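PDB 1SXR: peptidoglycan recognition protein SA CG11709-PA from Drosophila melanogaster, which binds peptidoglycan of Gram-positive bacteria and activates the Toll pathway of innate immunity. Local coordinates for residues K15-W20 against N60-H65; G27-V32 against D70-S75; F78-G81 against I85-E88; D130-G135 against G139-D144; L147-Q152 against Q157-T162. All blocks are in the same frame, centred on the assembly; numbering follows the deposited sequence. Where two conformers were deposited one is given.

Followed from the N terminus, the chain gives a worked example of how local and distant closures share a fold. Contact 1 bridges a 39-residue gap to bring helix 17-20 against helix 50-67. Contact 2 joins the loop after 17-20 to the loop after 50-67; because it opens before contact 1 closes, the two cross, and a salt bridge also joins them. The rest follow in series: contact 3 closes the hairpin of strands 78-80 and 86-88, contact 4 turns helix 122-137 back into strand 141-142, and contact 5 links edge strand 145-149 to the start of helix 161-167. Contacts 3 and 5 reach the same mixed sheet, with centres about 18 Å apart.

Contact 1 (K15-W20 against N60-H65); sequences KLKRQW and NMQAYH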
# COMPACT_ATOMS: atom_id res chain seq x y z
N LYS A 15 1.00 12.55 -3.52
CA LYS A 15 0.04 13.05 -4.48
C LYS A 15 -1.35 12.69 -3.97
O LYS A 15 -1.78 11.52 -4.04
CB LYS A 15 0.29 12.47 -5.87
CG LYS A 15 1.22 13.30 -6.76
CD LYS A 15 2.43 13.77 -5.99
CE LYS A 15 3.47 14.41 -6.89
NZ LYS A 15 4.81 14.34 -6.23
N LEU A 16 -2.04 13.68 -3.42
CA LEU A 16 -3.34 13.46 -2.82
C LEU A 16 -4.42 13.13 -3.84
O LEU A 16 -4.26 13.34 -5.03
CB LEU A 16 -3.76 14.68 -2.00
CG LEU A 16 -2.74 15.09 -0.95
CD1 LEU A 16 -3.19 16.40 -0.27
CD2 LEU A 16 -2.52 13.99 0.08
N LYS A 17 -5.53 12.58 -3.35
CA LYS A 17 -6.62 12.09 -4.19
C LYS A 17 -7.01 13.11 -5.27
O LYS A 17 -7.07 12.78 -6.46
CB LYS A 17 -7.80 11.73 -3.26
CG LYS A 17 -8.98 11.02 -3.89
CD LYS A 17 -8.76 9.55 -4.09
CE LYS A 17 -8.79 8.76 -2.79
NZ LYS A 17 -10.05 8.98 -1.97
N ARG A 18 -7.23 14.37 -4.88
CA ARG A 18 -7.53 15.46 -5.83
C ARG A 18 -6.50 15.62 -6.95
O ARG A 18 -6.85 15.91 -8.10
CB ARG A 18 -7.63 16.78 -5.05
CG ARG A 18 -7.23 18.04 -5.83
CD ARG A 18 -7.17 19.33 -5.00
NE ARG A 18 -8.37 19.45 -4.17
CZ ARG A 18 -8.51 20.28 -3.13
NH1 ARG A 18 -7.52 21.10 -2.78
NH2 ARG A 18 -9.64 20.29 -2.45
N GLN A 19 -5.24 15.44 -6.61
CA GLN A 19 -4.17 15.66 -7.56
C GLN A 19 -4.12 14.60 -8.63
O GLN A 19 -3.60 14.85 -9.71
CB GLN A 19 -2.83 15.73 -6.84
CG GLN A 19 -2.71 16.90 -5.88
CD GLN A 19 -1.36 16.92 -5.22
OE1 GLN A 19 -1.19 16.38 -4.13
NE2 GLN A 19 -0.37 17.53 -5.89
N TRP A 20 -4.66 13.41 -8.34
CA TRP A 20 -4.79 12.39 -9.40
C TRP A 20 -6.19 12.21 -9.93
O TRP A 20 -6.46 11.32 -10.76
CB TRP A 20 -4.12 11.05 -9.06
CG TRP A 20 -4.54 10.32 -7.79
CD1 TRP A 20 -3.90 10.34 -6.59
CD2 TRP A 20 -5.60 9.34 -7.65
NE1 TRP A 20 -4.53 9.49 -5.69
CE2 TRP A 20 -5.56 8.86 -6.32
CE3 TRP A 20 -6.60 8.85 -8.51
CZ2 TRP A 20 -6.48 7.91 -5.83
CZ3 TRP A 20 -7.52 7.89 -8.01
CH2 TRP A 20 -7.45 7.45 -6.69
N ASN A 60 -9.53 4.42 -12.60
CA ASN A 60 -10.27 3.20 -12.94
C ASN A 60 -10.06 2.08 -11.92
O ASN A 60 -10.98 1.28 -11.64
CB ASN A 60 -9.94 2.79 -14.36
CG ASN A 60 -10.54 3.75 -15.36
OD1 ASN A 60 -11.73 4.08 -15.28
ND2 ASN A 60 -9.72 4.24 -16.27
N MET A 61 -8.87 2.04 -11.31
CA MET A 61 -8.69 1.08 -10.22
C MET A 61 -9.65 1.42 -9.06
O MET A 61 -10.28 0.54 -8.47
CB MET A 61 -7.24 1.08 -9.72
CG MET A 61 -6.99 -0.03 -8.73
SD MET A 61 -5.30 -0.05 -8.12
CE MET A 61 -4.36 0.35 -9.57
N GLN A 62 -9.72 2.69 -8.69
CA GLN A 62 -10.70 3.13 -7.70
C GLN A 62 -12.15 2.76 -8.06
O GLN A 62 -12.90 2.28 -7.20
CB GLN A 62 -10.55 4.63 -7.44
CG GLN A 62 -11.46 5.08 -6.30
CD GLN A 62 -11.45 6.57 -6.12
OE1 GLN A 62 -11.54 7.32 -7.10
NE2 GLN A 62 -11.33 7.00 -4.88
N ALA A 63 -12.53 2.98 -9.31
CA ALA A 63 -13.87 2.61 -9.80
C ALA A 63 -14.10 1.12 -9.65
O ALA A 63 -15.17 0.69 -9.24
CB ALA A 63 -14.01 3.02 -11.25
N TYR A 64 -13.12 0.32 -10.02
CA TYR A 64 -13.27 -1.13 -9.85
C TYR A 64 -13.41 -1.47 -8.35
O TYR A 64 -14.30 -2.21 -7.94
CB TYR A 64 -12.04 -1.82 -10.45
CG TYR A 64 -12.00 -3.31 -10.29
CD1 TYR A 64 -13.00 -4.12 -10.80
CD2 TYR A 64 -10.92 -3.90 -9.65
CE1 TYR A 64 -12.92 -5.53 -10.63
CE2 TYR A 64 -10.83 -5.26 -9.50
CZ TYR A 64 -11.83 -6.06 -9.97
OH TYR A 64 -11.68 -7.43 -9.77
N HIS A 65 -12.56 -0.92 -7.51
CA HIS A 65 -12.65 -1.24 -6.09
C HIS A 65 -13.95 -0.77 -5.44
O HIS A 65 -14.55 -1.51 -4.67
CB HIS A 65 -11.46 -0.62 -5.36
CG HIS A 65 -10.18 -1.34 -5.63
ND1 HIS A 65 -9.03 -1.14 -4.89
CD2 HIS A 65 -9.89 -2.29 -6.55
CE1 HIS A 65 -8.07 -1.93 -5.37
NE2 HIS A 65 -8.57 -2.64 -6.37
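K17 and W20 receive the amide of Q62 between them, and neither pairing involves a hydrogen bond. The Q62 chain is extended, CG anti to the backbone N (chi1 -174°), a shape that spans the gap from helix 50-67 to the short helix 17-20. There the amide plane stands 51° from the indole plane, and OE1 approaches W20 CH2 obliquely at 4.1 Å. K17 behaves differently: its chain bends at every torsion beyond chi1 and passes obliquely beside the NE2 end of the amide, so that Q62 NE2 lies 3.7 Å from K17 CD and equally far from CE and NZ. The indole also carries the backbone oxygen K17 O, 3.8 Å above one face, while its NE1 binds E88 O. Q62 OE1 accepts from K23 N, and Q62 NE2 donates to D73 OD1, whose other oxygen forms a salt bridge with K17 NZ. With an alanine at Q62, K23 N would probably lose its acceptor and D73 OD1 one of its two donors, and a gap would open beside the indole. The ammonium of K17 and the amide of Q62 thus both turn to D73, one to each oxygen, which is likely to favour its ionised form.

Contact 2 (G27-V32 against D70-S75); sequences GLHYQV and DFNDIS. With EDO (1,2-ethanediol), chain D.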
# COMPACT_ATOMS: atom_id res chain seq x y z
N GLY A 27 -17.06 5.98 2.62
CA GLY A 27 -17.26 5.82 4.07
C GLY A 27 -15.94 5.76 4.81
O GLY A 27 -15.15 4.84 4.62
N LEU A 28 -15.73 6.72 5.68
CA LEU A 28 -14.44 6.82 6.35
C LEU A 28 -14.47 6.01 7.64
O LEU A 28 -15.41 6.14 8.44
CB LEU A 28 -14.10 8.29 6.64
CG LEU A 28 -13.96 9.15 5.39
CD1 LEU A 28 -14.05 10.64 5.72
CD2 LEU A 28 -12.64 8.84 4.65
N HIS A 29 -13.45 5.19 7.85
CA HIS A 29 -13.30 4.43 9.09
C HIS A 29 -11.91 4.69 9.62
O HIS A 29 -10.91 4.39 8.97
CB HIS A 29 -13.57 2.95 8.86
CG HIS A 29 -15.00 2.67 8.51
ND1 HIS A 29 -15.99 2.52 9.45
CD2 HIS A 29 -15.61 2.55 7.30
CE1 HIS A 29 -17.15 2.32 8.84
NE2 HIS A 29 -16.95 2.34 7.53
N TYR A 30 -11.83 5.28 10.80
CA TYR A 30 -10.54 5.74 11.29
C TYR A 30 -9.78 4.65 12.02
O TYR A 30 -10.38 3.76 12.65
CB TYR A 30 -10.72 7.01 12.15
CG TYR A 30 -11.39 8.11 11.36
CD1 TYR A 30 -10.65 9.07 10.70
CD2 TYR A 30 -12.77 8.14 11.21
CE1 TYR A 30 -11.27 10.07 9.95
CE2 TYR A 30 -13.40 9.11 10.47
CZ TYR A 30 -12.65 10.07 9.84
OH TYR A 30 -13.31 11.05 9.11
N GLN A 31 -8.45 4.70 11.91
CA GLN A 31 -7.56 3.79 12.65
C GLN A 31 -7.07 4.45 13.94
O GLN A 31 -7.11 5.68 14.09
CB GLN A 31 -6.33 3.45 11.81
CG GLN A 31 -6.67 2.72 10.52
CD GLN A 31 -5.48 2.53 9.65
OE1 GLN A 31 -4.71 3.48 9.43
NE2 GLN A 31 -5.31 1.30 9.12
N VAL A 32 -6.58 3.62 14.84
CA VAL A 32 -5.93 4.08 16.06
C VAL A 32 -4.44 4.22 15.76
O VAL A 32 -3.78 3.27 15.35
CB VAL A 32 -6.11 3.06 17.18
CG1 VAL A 32 -5.29 3.45 18.43
CG2 VAL A 32 -7.59 2.95 17.52
N ASP A 70 -16.98 -3.43 -3.98
CA ASP A 70 -17.79 -2.92 -2.87
C ASP A 70 -16.96 -2.39 -1.71
O ASP A 70 -17.39 -2.43 -0.54
CB ASP A 70 -18.77 -3.99 -2.37
CG ASP A 70 -19.75 -4.42 -3.43
OD1 ASP A 70 -20.06 -3.60 -4.33
OD2 ASP A 70 -20.26 -5.55 -3.46
N PHE A 71 -15.77 -1.89 -2.01
CA PHE A 71 -14.94 -1.24 -1.00
C PHE A 71 -15.31 0.25 -0.93
O PHE A 71 -15.92 0.80 -1.85
CB PHE A 71 -13.46 -1.34 -1.36
CG PHE A 71 -12.94 -2.72 -1.49
CD1 PHE A 71 -13.55 -3.79 -0.85
CD2 PHE A 71 -11.76 -2.95 -2.21
CE1 PHE A 71 -13.04 -5.07 -0.97
CE2 PHE A 71 -11.24 -4.23 -2.34
CZ PHE A 71 -11.89 -5.28 -1.73
N ASN A 72 -14.89 0.90 0.15
CA ASN A 72 -15.22 2.32 0.32
C ASN A 72 -14.31 3.20 -0.52
O ASN A 72 -14.67 4.32 -0.85
CB ASN A 72 -15.15 2.71 1.80
CG ASN A 72 -16.35 2.21 2.57
OD1 ASN A 72 -17.46 2.23 2.05
ND2 ASN A 72 -16.12 1.72 3.78
N ASP A 73 -13.14 2.67 -0.88
CA ASP A 73 -12.14 3.46 -1.60
C ASP A 73 -11.17 2.46 -2.25
O ASP A 73 -11.29 1.23 -2.05
CB ASP A 73 -11.41 4.37 -0.62
CG ASP A 73 -10.87 5.62 -1.25
OD1 ASP A 73 -10.69 5.65 -2.49
OD2 ASP A 73 -10.53 6.62 -0.56
N ILE A 74 -10.22 2.98 -3.02
CA ILE A 74 -9.11 2.15 -3.45
C ILE A 74 -8.55 1.39 -2.22
O ILE A 74 -8.45 1.95 -1.11
CB ILE A 74 -8.03 3.00 -4.16
CG1 ILE A 74 -7.12 2.13 -5.03
CG2 ILE A 74 -7.36 3.99 -3.27
CD1 ILE A 74 -6.58 2.93 -6.21
N SER A 75 -8.24 0.10 -2.39
CA SER A 75 -8.06 -0.77 -1.22
C SER A 75 -6.83 -0.40 -0.39
O SER A 75 -6.83 -0.51 0.86
CB SER A 75 -7.95 -2.23 -1.66
OG SER A 75 -6.75 -2.40 -2.40
C1 EDO D . -8.24 -5.67 -4.65
O1 EDO D . -8.61 -6.83 -3.89
C2 EDO D . -6.84 -5.22 -4.26
O2 EDO D . -6.72 -5.13 -2.83
O HOH W 1 -18.93 2.15 5.68
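H29 NE2 bonds water 1 at 2.7 Å, and the same water accepts a weak bond from N72 ND2 at 3.4 Å. The water lies at the imidazole edge, near the ring plane, and N72 ND2 comes to the same edge, 3.7 Å from H29 CD2. The amide and imidazole planes differ by only 23°, although the two side chains run at about a right angle. G27 supplies the other surface: its O lies 3.5 Å from N72 CB, and the amide of N72 rests along this peptide without a hydrogen bond to it. Two loops of the amidase-type PGRP fold meet here at the surface, one before strand 35-42 and one after helix 50-67; the second belongs to an inferred peptidoglycan-binding region. An alanine at N72 would take away the amide and is likely to leave the water held by H29 without its second protein partner. Deeper in the same loop, D73 OD1 accepts from I74 N at 2.8 Å, on its anti side and 31° out of the carboxylate plane. Further along, S75 OG hydrogen-bonds O2 of a 1,2-ethanediol probably from the crystallisation liquor (2.8 Å), and O1 of that molecule approaches the F71 ring edge.

Contact 3 (F78-G81 against I85-E88); sequences FLIG and IVYE
Y87 and L79 form the hydrogen-bonded pair at the middle of this antiparallel beta hairpin, with non-hydrogen-bonded pairs F78-E88 and I80-V86 before and after it. Y87 N donates almost straight to L79 O (2.8 Å, 177° at the hydrogen), L79 N returns a bond to Y87 O, and G81 N reaches I85 O, continuing the ladder beyond the last strand pair. The side chain of Y87 can be followed outward from there. Its CB lies 3.7 Å from L79 O, and CG is still within 4.1 Å of that oxygen. With CG anti to the carbonyl carbon (chi1 -60°), the ring is laid back along the opposite strand, and CD2 meets the same oxygen at 3.6 Å, on the ring edge. One atom further, CE2 comes to 3.9 Å from G81 N, again at the edge and in the ring plane; it is the last ring atom to meet the opposite strand, and the hydroxyl runs on past it. G81 has no side chain, and a CB there would press on CE2. One face of the ring carries CG2 of I85, 3.4 Å above the plane and offset toward the rim.

On the other face of the sheet, V86 spreads its two methyls between neighbours: CG1 touches F78 CD1 obliquely at 3.9 Å, and CG2 lies beside I80 CG1 at 4.2 Å. Within the mixed sheet the hairpin is flanked by strand 14-15 next to 86-88 and by strand 106-111 next to 78-80. L79 and Y87 pack under helix 50-67, whereas F78, I80 and V86 meet helix 122-137, so the hairpin is sandwiched between the two helices.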
# COMPACT_ATOMS: atom_id res chain seq x y z
N PHE A 78 -1.65 3.53 0.29
CA PHE A 78 -0.78 4.25 -0.68
C PHE A 78 -0.38 3.35 -1.81
O PHE A 78 -0.32 2.12 -1.66
CB PHE A 78 0.50 4.73 0.01
CG PHE A 78 0.22 5.71 1.11
CD1 PHE A 78 -0.10 7.03 0.79
CD2 PHE A 78 0.23 5.32 2.44
CE1 PHE A 78 -0.41 7.96 1.80
CE2 PHE A 78 -0.08 6.23 3.45
CZ PHE A 78 -0.40 7.54 3.13
N LEU A 79 -0.04 3.97 -2.94
CA LEU A 79 0.46 3.24 -4.11
C LEU A 79 1.71 3.95 -4.63
O LEU A 79 1.81 5.16 -4.50
CB LEU A 79 -0.58 3.16 -5.25
CG LEU A 79 -1.94 2.53 -4.92
CD1 LEU A 79 -2.97 3.60 -4.46
CD2 LEU A 79 -2.46 1.72 -6.08
N ILE A 80 2.67 3.21 -5.16
CA ILE A 80 3.93 3.83 -5.55
C ILE A 80 4.20 3.45 -7.01
O ILE A 80 4.23 2.26 -7.34
CB ILE A 80 5.05 3.33 -4.65
CG1 ILE A 80 4.78 3.74 -3.19
CG2 ILE A 80 6.38 3.93 -5.08
CD1 ILE A 80 5.71 3.11 -2.20
N GLY A 81 4.38 4.46 -7.86
CA GLY A 81 4.64 4.23 -9.28
C GLY A 81 6.13 4.13 -9.62
O GLY A 81 6.97 4.28 -8.74
N ILE A 85 6.74 8.26 -7.46
CA ILE A 85 5.66 9.06 -6.90
C ILE A 85 4.82 8.20 -5.96
O ILE A 85 4.48 7.04 -6.28
CB ILE A 85 4.77 9.64 -7.98
CG1 ILE A 85 5.56 10.64 -8.82
CG2 ILE A 85 3.51 10.30 -7.38
CD1 ILE A 85 4.75 11.18 -9.96
N VAL A 86 4.49 8.77 -4.81
CA VAL A 86 3.61 8.13 -3.86
C VAL A 86 2.22 8.71 -4.04
O VAL A 86 2.04 9.92 -3.93
CB VAL A 86 4.08 8.37 -2.42
CG1 VAL A 86 3.07 7.80 -1.42
CG2 VAL A 86 5.48 7.74 -2.20
N TYR A 87 1.25 7.85 -4.35
CA TYR A 87 -0.13 8.30 -4.57
C TYR A 87 -0.96 7.95 -3.33
O TYR A 87 -0.88 6.83 -2.81
CB TYR A 87 -0.73 7.59 -5.79
CG TYR A 87 0.04 7.87 -7.05
CD1 TYR A 87 -0.25 9.00 -7.82
CD2 TYR A 87 1.07 7.02 -7.45
CE1 TYR A 87 0.47 9.28 -9.00
CE2 TYR A 87 1.79 7.29 -8.63
CZ TYR A 87 1.48 8.41 -9.38
OH TYR A 87 2.21 8.65 -10.52
N GLU A 88 -1.73 8.92 -2.84
CA GLU A 88 -2.68 8.63 -1.77
C GLU A 88 -3.80 7.72 -2.28
O GLU A 88 -4.47 8.05 -3.26
CB GLU A 88 -3.30 9.93 -1.26
CG GLU A 88 -4.29 9.72 -0.11
CD GLU A 88 -4.93 11.02 0.39
OE1 GLU A 88 -5.38 11.85 -0.44
OE2 GLU A 88 -5.00 11.18 1.63

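Contact 4 (D130-G135 against G139-D144); sequences DLLACG and GELSED
G135 O, a carbonyl in the last turns of helix 122-137, is the acceptor that the returning chain uses. L141 N donates to it at 3.1 Å with a fairly straight N-H (161°), yet approaches from well above the carbonyl plane, 69° out of it. E140 N comes nearer, at 2.8 Å, but its poor angle makes the bond weak. Inside the helix the regular pattern still holds, with C134 N on D130 O and G135 N on L131 O. OE1 of E140 finds its partner elsewhere: the chain bends at chi2 and the oxygen forms a salt bridge with R33, while the backbones of E140 and S142 bond to that of I35. D130 OD1 is met by Q126.

The apolar share falls to L141, whose CG lies anti to the carbonyl carbon (chi1 -63°), turning CD1 in under the helix to touch L132 CD2 at 3.8 Å and L132 O at the same distance. The missing side chain of G135 matters here, since a CB on it would lie only 3.1 Å from L141 CD1. Both leucines also pack on strand 35-42, and C134 is tied to C11 by a disulfide on the helix side facing away from the contact. The helix end as a whole is a Schellman motif: G139, with a positive phi, reverses the chain and leads it into strand 141-142.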
# COMPACT_ATOMS: atom_id res chain seq x y z
N ASP A 130 11.36 5.97 2.11
CA ASP A 130 11.12 7.35 2.57
C ASP A 130 9.74 7.50 3.18
O ASP A 130 9.57 8.21 4.16
CB ASP A 130 11.26 8.35 1.44
CG ASP A 130 12.67 8.43 0.88
OD1 ASP A 130 13.60 7.84 1.49
OD2 ASP A 130 12.92 9.05 -0.17
N LEU A 131 8.74 6.85 2.58
CA LEU A 131 7.37 6.92 3.11
C LEU A 131 7.25 6.33 4.54
O LEU A 131 6.56 6.87 5.41
CB LEU A 131 6.37 6.25 2.13
CG LEU A 131 4.88 6.30 2.51
CD1 LEU A 131 4.33 7.73 2.52
CD2 LEU A 131 4.09 5.42 1.54
N LEU A 132 7.91 5.19 4.74
CA LEU A 132 7.90 4.52 6.03
C LEU A 132 8.58 5.38 7.07
O LEU A 132 8.07 5.55 8.18
CB LEU A 132 8.60 3.18 5.93
CG LEU A 132 7.83 2.22 5.02
CD1 LEU A 132 8.61 0.94 4.79
CD2 LEU A 132 6.46 1.95 5.57
N ALA A 133 9.71 5.98 6.70
CA ALA A 133 10.45 6.74 7.71
C ALA A 133 9.67 7.99 8.06
O ALA A 133 9.67 8.42 9.21
CB ALA A 133 11.82 7.12 7.18
N CYS A 134 9.03 8.59 7.06
CA CYS A 134 8.19 9.74 7.28
C CYS A 134 6.99 9.41 8.16
O CYS A 134 6.64 10.18 9.07
CB CYS A 134 7.75 10.29 5.92
SG CYS A 134 6.88 11.86 6.06
N GLY A 135 6.37 8.26 7.92
CA GLY A 135 5.26 7.82 8.76
C GLY A 135 5.65 7.69 10.22
O GLY A 135 4.88 8.07 11.12
N GLY A 139 4.23 10.21 13.42
CA GLY A 139 3.39 9.54 14.40
C GLY A 139 2.34 8.65 13.77
O GLY A 139 1.46 8.16 14.47
N GLU A 140 2.41 8.48 12.45
CA GLU A 140 1.47 7.58 11.75
C GLU A 140 1.80 6.10 11.99
O GLU A 140 0.88 5.26 12.08
CB GLU A 140 1.48 7.85 10.24
CG GLU A 140 1.15 9.28 9.79
CD GLU A 140 -0.29 9.68 10.03
OE1 GLU A 140 -1.14 8.81 10.35
OE2 GLU A 140 -0.58 10.89 9.87
N LEU A 141 3.10 5.78 12.09
CA LEU A 141 3.59 4.44 12.34
C LEU A 141 4.36 4.39 13.66
O LEU A 141 5.03 5.36 14.01
CB LEU A 141 4.55 4.01 11.22
CG LEU A 141 3.94 3.90 9.82
CD1 LEU A 141 4.98 3.45 8.78
CD2 LEU A 141 2.75 2.95 9.83
N SER A 142 4.29 3.27 14.37
CA SER A 142 5.08 3.16 15.59
C SER A 142 6.56 3.10 15.23
O SER A 142 6.94 2.69 14.12
CB SER A 142 4.68 1.94 16.41
OG SER A 142 4.82 0.75 15.67
N GLU A 143 7.42 3.52 16.15
CA GLU A 143 8.85 3.48 15.86
C GLU A 143 9.34 2.03 15.64
O GLU A 143 10.33 1.81 14.94
CB GLU A 143 9.65 4.19 16.97
CG GLU A 143 9.47 5.71 17.00
CD GLU A 143 10.60 6.45 17.72
OE1 GLU A 143 11.13 5.90 18.70
OE2 GLU A 143 10.95 7.58 17.30
N ASP A 144 8.65 1.04 16.23
CA ASP A 144 9.02 -0.36 16.04
C ASP A 144 8.02 -1.15 15.21
O ASP A 144 7.79 -2.34 15.46
CB ASP A 144 9.25 -1.06 17.39
CG ASP A 144 8.05 -0.96 18.32
OD1 ASP A 144 7.18 -0.09 18.12
OD2 ASP A 144 7.90 -1.74 19.29

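Contact 5 (L147-Q152 against Q157-T162); sequences LIAGSQ and QSPGLT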
# COMPACT_ATOMS: atom_id res chain seq x y z
N LEU A 147 7.00 -4.85 9.40
CA LEU A 147 6.81 -4.86 7.95
C LEU A 147 6.53 -6.28 7.49
O LEU A 147 7.32 -7.20 7.77
CB LEU A 147 8.08 -4.33 7.26
CG LEU A 147 8.03 -4.26 5.72
CD1 LEU A 147 7.22 -3.03 5.35
CD2 LEU A 147 9.42 -4.18 5.11
N ILE A 148 5.44 -6.49 6.77
CA ILE A 148 5.16 -7.83 6.23
C ILE A 148 4.67 -7.75 4.79
O ILE A 148 4.20 -6.71 4.34
CB ILE A 148 4.10 -8.58 7.06
CG1 ILE A 148 2.79 -7.78 7.13
CG2 ILE A 148 4.58 -8.80 8.50
CD1 ILE A 148 1.67 -8.56 7.81
N ALA A 149 4.81 -8.88 4.10
CA ALA A 149 4.20 -9.09 2.78
C ALA A 149 2.78 -9.62 2.90
O ALA A 149 2.46 -10.43 3.78
CB ALA A 149 5.04 -10.09 1.97
N GLY A 150 1.91 -9.21 1.99
CA GLY A 150 0.56 -9.74 1.98
C GLY A 150 0.50 -11.26 2.06
O GLY A 150 -0.33 -11.82 2.76
N SER A 151 1.39 -11.90 1.30
CA SER A 151 1.41 -13.36 1.18
C SER A 151 1.68 -14.06 2.50
O SER A 151 1.37 -15.25 2.66
CB SER A 151 2.42 -13.77 0.11
OG SER A 151 3.74 -13.42 0.49
N GLN A 152 2.23 -13.32 3.46
CA GLN A 152 2.54 -13.95 4.76
C GLN A 152 1.30 -14.16 5.60
O GLN A 152 1.32 -14.98 6.53
CB GLN A 152 3.54 -13.11 5.55
CG GLN A 152 4.89 -13.00 4.89
CD GLN A 152 5.84 -12.17 5.73
OE1 GLN A 152 6.13 -11.02 5.40
NE2 GLN A 152 6.33 -12.75 6.84
N GLN A 157 -0.35 -14.16 -3.83
CA GLN A 157 1.03 -14.14 -4.25
C GLN A 157 1.64 -12.76 -4.04
O GLN A 157 2.84 -12.59 -4.08
CB GLN A 157 1.17 -14.50 -5.73
CG GLN A 157 0.64 -15.87 -6.12
CD GLN A 157 1.29 -16.40 -7.40
OE1 GLN A 157 2.22 -15.79 -7.95
NE2 GLN A 157 0.83 -17.55 -7.85
N SER A 158 0.78 -11.76 -3.83
CA SER A 158 1.23 -10.38 -3.65
C SER A 158 2.19 -10.30 -2.45
O SER A 158 1.90 -10.90 -1.40
CB SER A 158 -0.02 -9.52 -3.41
OG SER A 158 0.31 -8.17 -3.25
N PRO A 159 3.29 -9.56 -2.53
CA PRO A 159 3.65 -8.61 -3.59
C PRO A 159 4.49 -9.15 -4.74
O PRO A 159 5.14 -8.36 -5.44
CB PRO A 159 4.54 -7.61 -2.85
CG PRO A 159 5.29 -8.48 -1.84
CD PRO A 159 4.28 -9.52 -1.41
N GLY A 160 4.48 -10.47 -4.92
CA GLY A 160 5.29 -11.11 -5.98
C GLY A 160 6.58 -11.62 -5.35
O GLY A 160 7.19 -10.91 -4.58
N LEU A 161 7.01 -12.83 -5.72
CA LEU A 161 8.19 -13.45 -5.10
C LEU A 161 9.45 -12.60 -5.13
O LEU A 161 10.16 -12.50 -4.14
CB LEU A 161 8.49 -14.79 -5.75
CG LEU A 161 9.62 -15.58 -5.08
CD1 LEU A 161 9.33 -15.75 -3.59
CD2 LEU A 161 9.80 -16.94 -5.77
N THR A 162 9.74 -11.98 -6.26
CA THR A 162 10.96 -11.18 -6.37
C THR A 162 10.95 -9.99 -5.42
O THR A 162 11.94 -9.65 -4.77
CB THR A 162 11.18 -10.73 -7.81
OG1 THR A 162 11.46 -11.90 -8.62
CG2 THR A 162 12.46 -9.90 -7.92
O HOH W 2 4.98 -13.04 -2.00
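A149 and P159 meet where edge strand 145-149 leaves the sheet for a turn at 150-152, opposite a loop that carries a cis peptide bond before P159. That loop is a type VI beta turn, closed by G160 N on Q157 O (2.8 Å), and it delivers the chain to helix 161-167, with G160 at the N-cap position. The proline ring comes against the alanine methyl, P159 CD standing 3.5 Å from A149 CB. P159 also leans on I40 of the neighbouring strand, while A149 packs on Y164 and I167.

S151 N lies 2.9 Å from S158 O, but the bent angle of 123° at the hydrogen makes this a weak hydrogen bond; S151 CB lies 3.3 Å from the same oxygen. On its own side the turn is braced by Q152, whose OE1 accepts from A149 N (2.8 Å, 170°) and also from W173. S158 OG bonds to H41 ND1 and H42 N, and S158 N to the hydroxyl of T156, a residue inferred to touch peptidoglycan. In zinc amidases of this family a metal-binding cysteine probably occupies the place of S158. S151 OG, set between its backbone N and carbonyl carbon (chi1 64°), binds water 2 at 2.8 Å, and that water donates to Q157 O at 3.0 Å.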